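Local coordinates for protein sesquisabinene B synthase 2 (Santalum album, PDB 6A2D) that probably cyclises farnesyl diphosphate to the sesquiterpene sesquisabinene, in a reaction that depends on magnesium or manganese ions, at residues 219-224 with 288-293; 303-308 with 420-425; 454-459 with 527-532; 460-465 with 476-481. All coordinates share one frame; numbering follows the deposited sequence.

Contact 1: residues 219-224 with 288-293; sequences TIRYEA and YAIGML. With 6R2 ([bis(chloranyl)-[oxidanyl-[(2~{E},6~{E})-3,7,11-trimethyldodeca-2,6,10-trienoxy]phosphoryl]methyl]phosphonic acid), chain C.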
# COMPACT_ATOMS: atom_id res chain seq x y z
N THR A 219 -28.43 -5.62 -6.14
CA THR A 219 -27.25 -4.80 -6.48
C THR A 219 -27.22 -4.62 -7.97
O THR A 219 -27.71 -5.52 -8.69
CB THR A 219 -25.93 -5.39 -5.99
OG1 THR A 219 -25.59 -6.50 -6.84
CG2 THR A 219 -25.99 -5.74 -4.52
N ILE A 220 -26.60 -3.57 -8.42
CA ILE A 220 -26.38 -3.38 -9.88
C ILE A 220 -25.38 -4.40 -10.38
O ILE A 220 -25.68 -5.05 -11.39
CB ILE A 220 -25.95 -1.96 -10.20
CG1 ILE A 220 -27.03 -0.97 -9.78
CG2 ILE A 220 -25.63 -1.85 -11.67
CD1 ILE A 220 -26.51 0.43 -9.66
N ARG A 221 -24.25 -4.57 -9.72
CA ARG A 221 -23.12 -5.30 -10.33
C ARG A 221 -23.40 -6.81 -10.42
O ARG A 221 -23.14 -7.40 -11.47
CB ARG A 221 -21.81 -4.98 -9.63
CG ARG A 221 -20.63 -5.61 -10.35
CD ARG A 221 -20.46 -5.09 -11.76
NE ARG A 221 -19.28 -5.64 -12.39
CZ ARG A 221 -18.87 -5.35 -13.64
NH1 ARG A 221 -19.59 -4.54 -14.41
NH2 ARG A 221 -17.78 -5.91 -14.12
N TYR A 222 -23.93 -7.42 -9.38
CA TYR A 222 -24.26 -8.86 -9.35
C TYR A 222 -25.49 -9.14 -10.21
O TYR A 222 -25.51 -10.18 -10.89
CB TYR A 222 -24.42 -9.34 -7.92
CG TYR A 222 -23.15 -9.26 -7.12
CD1 TYR A 222 -22.87 -8.14 -6.34
CD2 TYR A 222 -22.26 -10.32 -7.07
CE1 TYR A 222 -21.68 -8.05 -5.63
CE2 TYR A 222 -21.07 -10.23 -6.38
CZ TYR A 222 -20.78 -9.09 -5.65
OH TYR A 222 -19.65 -8.99 -4.88
N GLU A 223 -26.43 -8.21 -10.28
CA GLU A 223 -27.56 -8.34 -11.22
C GLU A 223 -27.04 -8.35 -12.66
O GLU A 223 -27.57 -9.10 -13.50
CB GLU A 223 -28.58 -7.22 -11.05
CG GLU A 223 -29.81 -7.39 -11.91
CD GLU A 223 -30.61 -8.66 -11.71
OE1 GLU A 223 -30.34 -9.43 -10.73
OE2 GLU A 223 -31.49 -8.91 -12.57
N ALA A 224 -26.11 -7.47 -12.98
CA ALA A 224 -25.58 -7.38 -14.36
C ALA A 224 -25.06 -8.75 -14.80
O ALA A 224 -25.42 -9.21 -15.92
CB ALA A 224 -24.51 -6.33 -14.46
N TYR A 288 -18.99 -7.06 -0.85
CA TYR A 288 -20.04 -6.14 -0.36
C TYR A 288 -19.81 -4.77 -0.98
O TYR A 288 -20.76 -4.19 -1.48
CB TYR A 288 -19.98 -6.04 1.16
CG TYR A 288 -21.30 -6.09 1.87
CD1 TYR A 288 -22.26 -5.13 1.66
CD2 TYR A 288 -21.53 -7.05 2.84
CE1 TYR A 288 -23.45 -5.14 2.36
CE2 TYR A 288 -22.71 -7.07 3.57
CZ TYR A 288 -23.68 -6.11 3.32
OH TYR A 288 -24.85 -6.11 4.05
N ALA A 289 -18.57 -4.30 -0.96
CA ALA A 289 -18.19 -3.00 -1.52
C ALA A 289 -18.66 -2.93 -3.00
O ALA A 289 -19.13 -1.87 -3.40
CB ALA A 289 -16.71 -2.77 -1.36
N ILE A 290 -18.44 -3.99 -3.79
CA ILE A 290 -18.84 -4.05 -5.23
C ILE A 290 -20.36 -3.84 -5.35
O ILE A 290 -20.81 -3.25 -6.34
CB ILE A 290 -18.36 -5.36 -5.89
CG1 ILE A 290 -16.86 -5.26 -6.17
CG2 ILE A 290 -19.17 -5.65 -7.14
CD1 ILE A 290 -16.27 -6.56 -6.66
N GLY A 291 -21.13 -4.28 -4.36
CA GLY A 291 -22.57 -3.95 -4.29
C GLY A 291 -22.82 -2.48 -3.97
O GLY A 291 -23.74 -1.87 -4.57
N MET A 292 -22.06 -1.90 -3.06
CA MET A 292 -22.19 -0.47 -2.69
C MET A 292 -21.77 0.42 -3.88
O MET A 292 -22.44 1.43 -4.12
CB MET A 292 -21.33 -0.15 -1.47
CG MET A 292 -21.33 1.28 -1.06
SD MET A 292 -20.19 1.47 0.33
CE MET A 292 -20.57 3.15 0.78
N LEU A 293 -20.66 0.12 -4.53
CA LEU A 293 -20.18 0.93 -5.68
C LEU A 293 -19.24 0.08 -6.54
O LEU A 293 -18.28 -0.43 -6.01
CB LEU A 293 -19.52 2.24 -5.19
CG LEU A 293 -18.14 2.12 -4.56
CD1 LEU A 293 -17.59 3.49 -4.20
CD2 LEU A 293 -18.13 1.22 -3.35
OAG 6R2 C . -24.35 -7.77 15.42
PAY 6R2 C . -23.40 -8.96 15.07
OAH 6R2 C . -24.18 -10.38 15.42
OAE 6R2 C . -22.00 -8.93 15.68
CAX 6R2 C . -23.16 -8.98 13.28
CLJ 6R2 C . -22.26 -7.51 12.94
CLK 6R2 C . -24.70 -8.94 12.42
PAZ 6R2 C . -22.16 -10.45 12.71
OAI 6R2 C . -23.26 -11.59 12.44
OAF 6R2 C . -21.09 -10.77 13.73
OAT 6R2 C . -21.45 -10.00 11.31
CAQ 6R2 C . -21.96 -10.28 10.03
CAN 6R2 C . -22.54 -8.98 9.53
CAW 6R2 C . -21.92 -8.19 8.39
CAD 6R2 C . -20.78 -8.81 7.56
CAS 6R2 C . -22.63 -6.92 7.89
CAP 6R2 C . -21.67 -5.77 7.96
CAM 6R2 C . -20.83 -5.93 6.69
CAV 6R2 C . -19.48 -5.29 6.55
CAC 6R2 C . -18.85 -4.53 7.72
CAR 6R2 C . -18.72 -5.57 5.31
CAO 6R2 C . -18.33 -4.32 4.63
CAL 6R2 C . -19.47 -3.74 3.88
CAU 6R2 C . -19.23 -2.66 2.82
CAB 6R2 C . -17.87 -2.20 2.34
CAA 6R2 C . -20.42 -2.05 2.15
O HOH W 1 -26.00 -1.88 -6.10
O HOH W 2 -23.21 -3.02 -7.51

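Contact 2: residues 303-308 with 420-425; sequences EMEAKV and PNLLVT. With 6R2 ([bis(chloranyl)-[oxidanyl-[(2~{E},6~{E})-3,7,11-trimethyldodeca-2,6,10-trienoxy]phosphoryl]methyl]phosphonic acid), chain C.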
# COMPACT_ATOMS: atom_id res chain seq x y z
N GLU A 303 -11.78 1.01 -2.60
CA GLU A 303 -10.69 0.31 -1.89
C GLU A 303 -10.72 0.72 -0.40
O GLU A 303 -10.59 -0.16 0.48
CB GLU A 303 -9.32 0.58 -2.51
CG GLU A 303 -9.08 -0.27 -3.74
CD GLU A 303 -7.76 0.01 -4.46
OE1 GLU A 303 -6.71 -0.16 -3.84
OE2 GLU A 303 -7.79 0.34 -5.63
N MET A 304 -10.90 2.01 -0.12
CA MET A 304 -10.90 2.50 1.26
C MET A 304 -12.14 1.94 1.98
O MET A 304 -11.98 1.55 3.15
CB MET A 304 -10.83 4.02 1.32
CG MET A 304 -9.40 4.53 1.04
SD MET A 304 -9.27 6.31 1.18
CE MET A 304 -9.75 6.78 -0.50
N GLU A 305 -13.32 1.90 1.34
CA GLU A 305 -14.53 1.34 1.99
C GLU A 305 -14.27 -0.14 2.31
O GLU A 305 -14.71 -0.61 3.37
CB GLU A 305 -15.78 1.47 1.12
CG GLU A 305 -16.21 2.92 0.90
CD GLU A 305 -16.64 3.59 2.17
OE1 GLU A 305 -17.59 3.08 2.83
OE2 GLU A 305 -16.09 4.65 2.45
N ALA A 306 -13.64 -0.87 1.37
CA ALA A 306 -13.36 -2.32 1.56
C ALA A 306 -12.40 -2.51 2.75
O ALA A 306 -12.57 -3.46 3.54
CB ALA A 306 -12.79 -2.94 0.30
N LYS A 307 -11.41 -1.66 2.89
CA LYS A 307 -10.50 -1.70 4.06
C LYS A 307 -11.31 -1.46 5.33
O LYS A 307 -11.19 -2.24 6.27
CB LYS A 307 -9.41 -0.64 4.00
CG LYS A 307 -8.37 -0.89 2.93
CD LYS A 307 -7.27 0.13 3.05
CE LYS A 307 -6.15 -0.13 2.08
NZ LYS A 307 -5.07 0.83 2.37
N VAL A 308 -12.19 -0.48 5.34
CA VAL A 308 -13.00 -0.23 6.56
C VAL A 308 -13.91 -1.43 6.85
O VAL A 308 -13.93 -1.88 8.01
CB VAL A 308 -13.77 1.09 6.47
CG1 VAL A 308 -14.67 1.26 7.67
CG2 VAL A 308 -12.85 2.29 6.33
N PRO A 420 -23.24 3.37 9.57
CA PRO A 420 -22.90 4.77 9.81
C PRO A 420 -21.41 5.04 9.58
O PRO A 420 -21.09 5.98 8.87
CB PRO A 420 -23.37 5.04 11.23
CG PRO A 420 -24.49 4.00 11.38
CD PRO A 420 -23.90 2.76 10.72
N ASN A 421 -20.57 4.14 10.03
CA ASN A 421 -19.10 4.22 9.81
C ASN A 421 -18.85 4.23 8.30
O ASN A 421 -18.25 5.20 7.77
CB ASN A 421 -18.42 3.08 10.56
CG ASN A 421 -16.92 3.14 10.54
OD1 ASN A 421 -16.32 3.78 9.66
ND2 ASN A 421 -16.31 2.44 11.49
N LEU A 422 -19.31 3.19 7.62
CA LEU A 422 -19.05 3.03 6.18
C LEU A 422 -19.60 4.21 5.41
O LEU A 422 -18.90 4.66 4.49
CB LEU A 422 -19.64 1.70 5.70
CG LEU A 422 -18.89 0.49 6.23
CD1 LEU A 422 -19.66 -0.81 6.11
CD2 LEU A 422 -17.54 0.39 5.56
N LEU A 423 -20.82 4.67 5.71
CA LEU A 423 -21.48 5.71 4.89
C LEU A 423 -20.88 7.09 5.20
O LEU A 423 -20.60 7.83 4.25
CB LEU A 423 -22.98 5.71 5.16
CG LEU A 423 -23.77 4.58 4.50
CD1 LEU A 423 -25.20 4.63 4.95
CD2 LEU A 423 -23.73 4.70 3.00
N VAL A 424 -20.71 7.46 6.48
CA VAL A 424 -20.03 8.74 6.82
C VAL A 424 -18.65 8.78 6.14
O VAL A 424 -18.28 9.80 5.55
CB VAL A 424 -19.93 8.92 8.32
CG1 VAL A 424 -19.05 10.09 8.69
CG2 VAL A 424 -21.30 9.06 8.92
N THR A 425 -17.89 7.69 6.19
CA THR A 425 -16.58 7.62 5.51
C THR A 425 -16.79 7.83 4.00
O THR A 425 -16.02 8.57 3.40
CB THR A 425 -15.84 6.32 5.80
OG1 THR A 425 -15.75 6.18 7.21
CG2 THR A 425 -14.47 6.30 5.16
OAG 6R2 C . -24.35 -7.77 15.42
PAY 6R2 C . -23.40 -8.96 15.07
OAH 6R2 C . -24.18 -10.38 15.42
OAE 6R2 C . -22.00 -8.93 15.68
CAX 6R2 C . -23.16 -8.98 13.28
CLJ 6R2 C . -22.26 -7.51 12.94
CLK 6R2 C . -24.70 -8.94 12.42
PAZ 6R2 C . -22.16 -10.45 12.71
OAI 6R2 C . -23.26 -11.59 12.44
OAF 6R2 C . -21.09 -10.77 13.73
OAT 6R2 C . -21.45 -10.00 11.31
CAQ 6R2 C . -21.96 -10.28 10.03
CAN 6R2 C . -22.54 -8.98 9.53
CAW 6R2 C . -21.92 -8.19 8.39
CAD 6R2 C . -20.78 -8.81 7.56
CAS 6R2 C . -22.63 -6.92 7.89
CAP 6R2 C . -21.67 -5.77 7.96
CAM 6R2 C . -20.83 -5.93 6.69
CAV 6R2 C . -19.48 -5.29 6.55
CAC 6R2 C . -18.85 -4.53 7.72
CAR 6R2 C . -18.72 -5.57 5.31
CAO 6R2 C . -18.33 -4.32 4.63
CAL 6R2 C . -19.47 -3.74 3.88
CAU 6R2 C . -19.23 -2.66 2.82
CAB 6R2 C . -17.87 -2.20 2.34
CAA 6R2 C . -20.42 -2.05 2.15

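Contact 3: residues 454-459 with 527-532; sequences ILCRII and NVVRGS. With 6R2 ([bis(chloranyl)-[oxidanyl-[(2~{E},6~{E})-3,7,11-trimethyldodeca-2,6,10-trienoxy]phosphoryl]methyl]phosphonic acid), chain C.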
# COMPACT_ATOMS: atom_id res chain seq x y z
N ILE A 454 -30.75 1.35 9.42
CA ILE A 454 -31.76 0.47 10.09
C ILE A 454 -32.05 -0.70 9.14
O ILE A 454 -32.07 -1.83 9.61
CB ILE A 454 -33.04 1.25 10.46
CG1 ILE A 454 -32.79 2.24 11.60
CG2 ILE A 454 -34.17 0.32 10.81
CD1 ILE A 454 -34.03 2.95 12.07
N LEU A 455 -32.22 -0.40 7.86
CA LEU A 455 -32.49 -1.45 6.84
C LEU A 455 -31.35 -2.46 6.84
O LEU A 455 -31.63 -3.70 6.94
CB LEU A 455 -32.65 -0.78 5.47
CG LEU A 455 -34.06 -0.34 5.15
CD1 LEU A 455 -34.05 0.55 3.93
CD2 LEU A 455 -34.97 -1.53 4.96
N CYS A 456 -30.10 -2.01 6.79
CA CYS A 456 -28.96 -2.94 6.75
C CYS A 456 -28.97 -3.89 7.98
O CYS A 456 -28.62 -5.10 7.82
CB CYS A 456 -27.65 -2.20 6.64
SG CYS A 456 -27.46 -1.38 5.04
N ARG A 457 -29.29 -3.36 9.17
CA ARG A 457 -29.36 -4.12 10.43
C ARG A 457 -30.54 -5.07 10.39
O ARG A 457 -30.34 -6.26 10.63
CB ARG A 457 -29.49 -3.19 11.64
CG ARG A 457 -29.88 -3.88 12.93
CD ARG A 457 -29.03 -5.09 13.23
NE ARG A 457 -27.66 -4.76 13.58
CZ ARG A 457 -26.74 -5.65 13.88
NH1 ARG A 457 -27.02 -6.93 13.79
NH2 ARG A 457 -25.52 -5.24 14.24
N ILE A 458 -31.71 -4.61 10.02
CA ILE A 458 -32.91 -5.49 10.07
C ILE A 458 -32.74 -6.58 9.00
O ILE A 458 -33.09 -7.73 9.26
CB ILE A 458 -34.16 -4.63 9.87
CG1 ILE A 458 -34.54 -3.95 11.18
CG2 ILE A 458 -35.30 -5.45 9.32
CD1 ILE A 458 -35.61 -2.92 10.97
N ILE A 459 -32.24 -6.23 7.83
CA ILE A 459 -32.06 -7.23 6.74
C ILE A 459 -31.08 -8.31 7.21
O ILE A 459 -31.36 -9.50 7.01
CB ILE A 459 -31.59 -6.55 5.46
CG1 ILE A 459 -32.70 -5.68 4.87
CG2 ILE A 459 -31.11 -7.61 4.46
CD1 ILE A 459 -32.21 -4.69 3.85
N ASN A 527 -27.49 1.60 -2.17
CA ASN A 527 -26.79 0.37 -2.64
C ASN A 527 -26.24 -0.45 -1.47
O ASN A 527 -26.13 -1.65 -1.64
CB ASN A 527 -25.73 0.70 -3.67
CG ASN A 527 -26.36 1.05 -4.99
OD1 ASN A 527 -27.38 0.46 -5.34
ND2 ASN A 527 -25.79 2.00 -5.70
N VAL A 528 -26.01 0.15 -0.29
CA VAL A 528 -25.59 -0.67 0.88
C VAL A 528 -26.78 -1.49 1.29
O VAL A 528 -26.60 -2.56 1.78
CB VAL A 528 -24.99 0.12 2.06
CG1 VAL A 528 -23.66 0.75 1.69
CG2 VAL A 528 -25.96 1.14 2.61
N VAL A 529 -27.99 -1.00 1.09
CA VAL A 529 -29.21 -1.78 1.45
C VAL A 529 -29.34 -2.98 0.49
O VAL A 529 -29.63 -4.12 0.93
CB VAL A 529 -30.47 -0.91 1.44
CG1 VAL A 529 -31.64 -1.74 1.84
CG2 VAL A 529 -30.37 0.31 2.36
N ARG A 530 -29.15 -2.72 -0.79
CA ARG A 530 -29.19 -3.79 -1.83
C ARG A 530 -28.10 -4.84 -1.55
O ARG A 530 -28.41 -6.06 -1.66
CB ARG A 530 -29.00 -3.09 -3.17
CG ARG A 530 -30.19 -2.23 -3.57
CD ARG A 530 -29.90 -1.34 -4.76
NE ARG A 530 -31.14 -0.76 -5.30
CZ ARG A 530 -31.20 0.29 -6.12
NH1 ARG A 530 -30.08 0.91 -6.50
NH2 ARG A 530 -32.38 0.68 -6.59
N GLY A 531 -26.89 -4.42 -1.18
CA GLY A 531 -25.84 -5.34 -0.75
C GLY A 531 -26.33 -6.24 0.37
O GLY A 531 -26.13 -7.47 0.31
N SER A 532 -26.97 -5.67 1.37
CA SER A 532 -27.51 -6.44 2.52
C SER A 532 -28.54 -7.47 2.05
O SER A 532 -28.49 -8.60 2.55
CB SER A 532 -28.07 -5.51 3.56
OG SER A 532 -27.04 -4.64 4.01
OAG 6R2 C . -24.35 -7.77 15.42
PAY 6R2 C . -23.40 -8.96 15.07
OAH 6R2 C . -24.18 -10.38 15.42
OAE 6R2 C . -22.00 -8.93 15.68
CAX 6R2 C . -23.16 -8.98 13.28
CLJ 6R2 C . -22.26 -7.51 12.94
CLK 6R2 C . -24.70 -8.94 12.42
PAZ 6R2 C . -22.16 -10.45 12.71
OAI 6R2 C . -23.26 -11.59 12.44
OAF 6R2 C . -21.09 -10.77 13.73
OAT 6R2 C . -21.45 -10.00 11.31
CAQ 6R2 C . -21.96 -10.28 10.03
CAN 6R2 C . -22.54 -8.98 9.53
CAW 6R2 C . -21.92 -8.19 8.39
CAD 6R2 C . -20.78 -8.81 7.56
CAS 6R2 C . -22.63 -6.92 7.89
CAP 6R2 C . -21.67 -5.77 7.96
CAM 6R2 C . -20.83 -5.93 6.69
CAV 6R2 C . -19.48 -5.29 6.55
CAC 6R2 C . -18.85 -4.53 7.72
CAR 6R2 C . -18.72 -5.57 5.31
CAO 6R2 C . -18.33 -4.32 4.63
CAL 6R2 C . -19.47 -3.74 3.88
CAU 6R2 C . -19.23 -2.66 2.82
CAB 6R2 C . -17.87 -2.20 2.34
CAA 6R2 C . -20.42 -2.05 2.15

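Contact 4: residues 460-465 with 476-481; sequences NDLGTS and KSIQCY. With 6R2 ([bis(chloranyl)-[oxidanyl-[(2~{E},6~{E})-3,7,11-trimethyldodeca-2,6,10-trienoxy]phosphoryl]methyl]phosphonic acid), chain C.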
# COMPACT_ATOMS: atom_id res chain seq x y z
N ASN A 460 -29.96 -7.93 7.80
CA ASN A 460 -28.98 -8.89 8.36
C ASN A 460 -29.68 -9.78 9.41
O ASN A 460 -29.49 -11.01 9.35
CB ASN A 460 -27.81 -8.15 8.98
CG ASN A 460 -26.59 -9.01 9.19
OD1 ASN A 460 -26.57 -9.87 10.08
ND2 ASN A 460 -25.55 -8.71 8.44
N ASP A 461 -30.46 -9.20 10.31
CA ASP A 461 -31.14 -9.97 11.39
C ASP A 461 -32.15 -10.98 10.81
O ASP A 461 -32.31 -12.04 11.40
CB ASP A 461 -31.78 -9.04 12.41
CG ASP A 461 -30.79 -8.30 13.29
OD1 ASP A 461 -29.59 -8.43 13.06
OD2 ASP A 461 -31.24 -7.59 14.19
N LEU A 462 -32.78 -10.65 9.69
CA LEU A 462 -33.79 -11.54 9.06
C LEU A 462 -33.10 -12.71 8.37
O LEU A 462 -33.75 -13.72 8.15
CB LEU A 462 -34.59 -10.70 8.06
CG LEU A 462 -35.75 -9.90 8.63
CD1 LEU A 462 -36.34 -8.99 7.56
CD2 LEU A 462 -36.82 -10.82 9.19
N GLY A 463 -31.81 -12.58 8.07
CA GLY A 463 -31.07 -13.62 7.34
C GLY A 463 -30.63 -14.78 8.22
O GLY A 463 -30.07 -15.73 7.66
N THR A 464 -30.89 -14.72 9.52
CA THR A 464 -30.47 -15.78 10.47
C THR A 464 -31.47 -16.92 10.49
O THR A 464 -32.67 -16.64 10.56
CB THR A 464 -30.32 -15.20 11.89
OG1 THR A 464 -31.59 -14.77 12.37
CG2 THR A 464 -29.36 -14.04 11.96
N SER A 465 -30.98 -18.17 10.50
CA SER A 465 -31.89 -19.36 10.48
C SER A 465 -32.26 -19.91 11.87
O SER A 465 -33.30 -19.45 12.38
CB SER A 465 -31.45 -20.42 9.49
OG SER A 465 -32.30 -21.56 9.58
N LYS A 476 -31.36 -9.82 18.87
CA LYS A 476 -31.63 -9.59 17.43
C LYS A 476 -33.07 -9.14 17.27
O LYS A 476 -33.85 -9.39 18.18
CB LYS A 476 -31.28 -10.84 16.61
CG LYS A 476 -29.83 -11.30 16.74
CD LYS A 476 -28.84 -10.58 15.84
CE LYS A 476 -27.46 -11.20 15.89
NZ LYS A 476 -26.68 -11.02 14.64
N SER A 477 -33.36 -8.45 16.17
CA SER A 477 -34.65 -7.81 15.84
C SER A 477 -35.83 -8.74 16.19
O SER A 477 -36.78 -8.28 16.80
CB SER A 477 -34.68 -7.45 14.38
OG SER A 477 -33.74 -6.44 14.06
N ILE A 478 -35.84 -9.97 15.67
CA ILE A 478 -37.03 -10.84 15.72
C ILE A 478 -37.29 -11.16 17.20
O ILE A 478 -38.40 -10.95 17.65
CB ILE A 478 -36.86 -12.10 14.84
CG1 ILE A 478 -36.87 -11.73 13.35
CG2 ILE A 478 -37.93 -13.13 15.16
CD1 ILE A 478 -36.55 -12.86 12.41
N GLN A 479 -36.27 -11.57 17.95
CA GLN A 479 -36.42 -11.98 19.37
C GLN A 479 -36.78 -10.75 20.22
O GLN A 479 -37.60 -10.90 21.16
CB GLN A 479 -35.16 -12.68 19.87
CG GLN A 479 -35.31 -13.28 21.26
CD GLN A 479 -36.34 -14.39 21.36
OE1 GLN A 479 -37.33 -14.28 22.08
NE2 GLN A 479 -36.12 -15.47 20.64
N CYS A 480 -36.21 -9.57 19.93
CA CYS A 480 -36.54 -8.35 20.69
C CYS A 480 -38.04 -8.08 20.54
O CYS A 480 -38.66 -7.76 21.53
CB CYS A 480 -35.74 -7.12 20.26
SG CYS A 480 -34.04 -7.18 20.85
N TYR A 481 -38.58 -8.20 19.32
CA TYR A 481 -40.01 -7.92 19.07
C TYR A 481 -40.85 -9.04 19.70
O TYR A 481 -41.82 -8.69 20.39
CB TYR A 481 -40.35 -7.75 17.60
CG TYR A 481 -41.78 -7.35 17.36
CD1 TYR A 481 -42.20 -6.05 17.58
CD2 TYR A 481 -42.74 -8.29 17.01
CE1 TYR A 481 -43.52 -5.67 17.39
CE2 TYR A 481 -44.06 -7.94 16.82
CZ TYR A 481 -44.45 -6.62 17.01
OH TYR A 481 -45.75 -6.26 16.84
OAG 6R2 C . -24.35 -7.77 15.42
PAY 6R2 C . -23.40 -8.96 15.07
OAH 6R2 C . -24.18 -10.38 15.42
OAE 6R2 C . -22.00 -8.93 15.68
CAX 6R2 C . -23.16 -8.98 13.28
CLJ 6R2 C . -22.26 -7.51 12.94
CLK 6R2 C . -24.70 -8.94 12.42
PAZ 6R2 C . -22.16 -10.45 12.71
OAI 6R2 C . -23.26 -11.59 12.44
OAF 6R2 C . -21.09 -10.77 13.73
OAT 6R2 C . -21.45 -10.00 11.31
CAQ 6R2 C . -21.96 -10.28 10.03
CAN 6R2 C . -22.54 -8.98 9.53
CAW 6R2 C . -21.92 -8.19 8.39
CAD 6R2 C . -20.78 -8.81 7.56
CAS 6R2 C . -22.63 -6.92 7.89
CAP 6R2 C . -21.67 -5.77 7.96
CAM 6R2 C . -20.83 -5.93 6.69
CAV 6R2 C . -19.48 -5.29 6.55
CAC 6R2 C . -18.85 -4.53 7.72
CAR 6R2 C . -18.72 -5.57 5.31
CAO 6R2 C . -18.33 -4.32 4.63
CAL 6R2 C . -19.47 -3.74 3.88
CAU 6R2 C . -19.23 -2.66 2.82
CAB 6R2 C . -17.87 -2.20 2.34
CAA 6R2 C . -20.42 -2.05 2.15
O HOH W 3 -27.76 -10.29 12.41
O HOH W 4 -33.65 -11.38 14.21

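Contact 1: residues 219-224 with 288-293
Thr219 opens the contact by resting its methyl CG2 on the backbone of Gly291, with CG2 3.9 Å from Gly291 CA. A chi1 of 75° turns OG1 back over the start of helix 220-232, where it accepts from Tyr222 N (3.2 Å from N to OG1) as an N-cap. Ile220 takes part through its backbone: a water accepts from Ile220 N and approaches Gly291 O to 2.7 Å. Arg221 repeats the pattern, its N donating a hydrogen bond to a second water that lies 2.7 Å from Ile290 O. The aliphatic root of Arg221 crosses Ile290 at a slant, CG meeting Ile290 CG2 at 3.5 Å, while NH2 hydrogen-bonds to Phe249 O of helix 239-270. Tyr222 brings its CE1 corner to Ile290 CG2 (3.8 Å), crossing it nearly at right angles, and Gly291 N lies at the ring edge. Tyr222 OH ends in a hydrogen bond to Met287 O. The short helical segments stand 100° apart, axes 8.7 Å from each other. Helix 281-292 turns its other face to the ligand: Tyr288 lays a ring face over CAL of the prenyl chain (CG to CAL 3.6 Å), which Ala289 and Met292 also touch. Apolar side chains thus meet directly, whereas amides starting one helix face carbonyls ending the other across two waters, each accepting from an amide and lying within bonding distance of a carbonyl.

Contact 2: residues 303-308 with 420-425
Glu305 and Leu422 make the closest approach: the side-chain oxygen Glu305 OE1 lies 2.6 Å from Leu422 O. The acid reaches that carbonyl because its chain is bent, with chi2 at -65°, which carries its end across to helix 419-430. Its other oxygen, OE2, sits 3.6 Å from the methyl Thr425 CG2. One turn further along helix 299-321, Val308 and Leu422 slide past each other in opposite directions, and Val308 CG1 meets Leu422 CD2 at 3.7 Å; the same CG1 touches Asn421 OD1 at 3.6 Å. Leu422 is thus shared, for its second branch, CD1, packs against the bound farnesyl analogue at atom CAL (3.7 Å). Behind this first shell, Thr425 OG1 donates to Asn421 O (2.7 Å), arriving from the opposite face of that carbonyl to Thr425 N. With OG1 engaged there, CG2 is the branch that meets Glu305. Asn421 ND2 is held by Gln387 OE1. The segments run nearly antiparallel, at 160°, with axes 10.1 Å apart, and line the hydrocarbon end of the pocket. Helix 348-372 covers one flank through Ile364, which touches both Val308 and Thr425, and helix 377-400 packs on Asn421 and Val424.

Contact 3: residues 454-459 with 527-532
Val529 meets Leu455 and Ile459 in the all-helical class I terpene synthase fold, where helices 447-462 and 521-535 run parallel, their short segments only 2° apart and 8.9 Å between axes. Packing is tight around Ile459 and Cys456. Val529 CG1 lies 3.6 Å from Ile459 CD1, the side chains crossing at about a right angle, and Ile459 CG2, anti to its own backbone N, presses on the Ser532 backbone at 3.4 Å from O. Cys456 SG sits 3.6 Å from Val528 O and 3.8 Å from Val528 CG2, with Phe419 touching both residues. Leu455 is the looser part: its CB stays 3.9 Å from Val529 CG1, and less of its surface is buried here than that of Cys456 or Ile459. Trp504 of helix 489-510 also packs on Val529. Arg457 turns its back on helix 521-535 and, bent at chi2 and chi3, aims at the diphosphate mimic; NE is held by Ala413 O. Its NH1 and NH2 both donate to one phosphonate oxygen, OAG of the ligand, at 3.2 and 3.0 Å, near the guanidinium plane.

Contact 4: residues 460-465 with 476-481
Asp461 OD2 takes two hydrogen bonds from Ser477, from OG at 2.8 Å and from N at 3.0 Å. The donors come from opposite faces of the carboxylate: N from 37° above its plane, with a fairly straight N-H...O angle of 164°, and OG on the anti side. Tyr409 OH bonds to OD2 as well, while Arg457 forms a salt bridge to OD1, so the group is gripped at both oxygens. OD1 and Lys476 NZ lie 4.2 Å apart, too far for a salt bridge, but one water joins them, donating to OD1 and to Asn460 OD1 and accepting from NZ. Lys476, bent at chi2 (-83°), lays CD beside OD1 and sends NZ to the phosphonate oxygen OAH of the ligand, 2.7 Å away. A second water links Asp461 O to Ile478 N. Farther out, Leu462 CD2 meets Ile478 CD1 at 3.8 Å. Asn460 belongs to a magnesium-binding site of this protein, and the sequence NDLGT that it opens matches the start of the NSE/DTE metal-binding motif of class I terpene synthases.

Along the chain contact 1 closes before contact 2 opens, and contact 2 before contact 3, whereas contact 4 falls within the span between the two segments of contact 3. The first three have centres 13 to 15 Å apart and touch: Met292 packs on Glu305 and Val528, and Tyr288 OH lies 2.6 Å from Ser532 OG, a probable hydrogen bond. Helices 281-292 and 299-321 follow one another, tying contacts 1 and 2; helix 447-462 serves both 3 and 4. Contact 4 lies about 24 Å from contacts 1 and 2, centre to centre. All four reach the same ligand, so its hydrocarbon tail is walled by contacts 1 and 2 and its phosphonates are held by residues of 3 and 4.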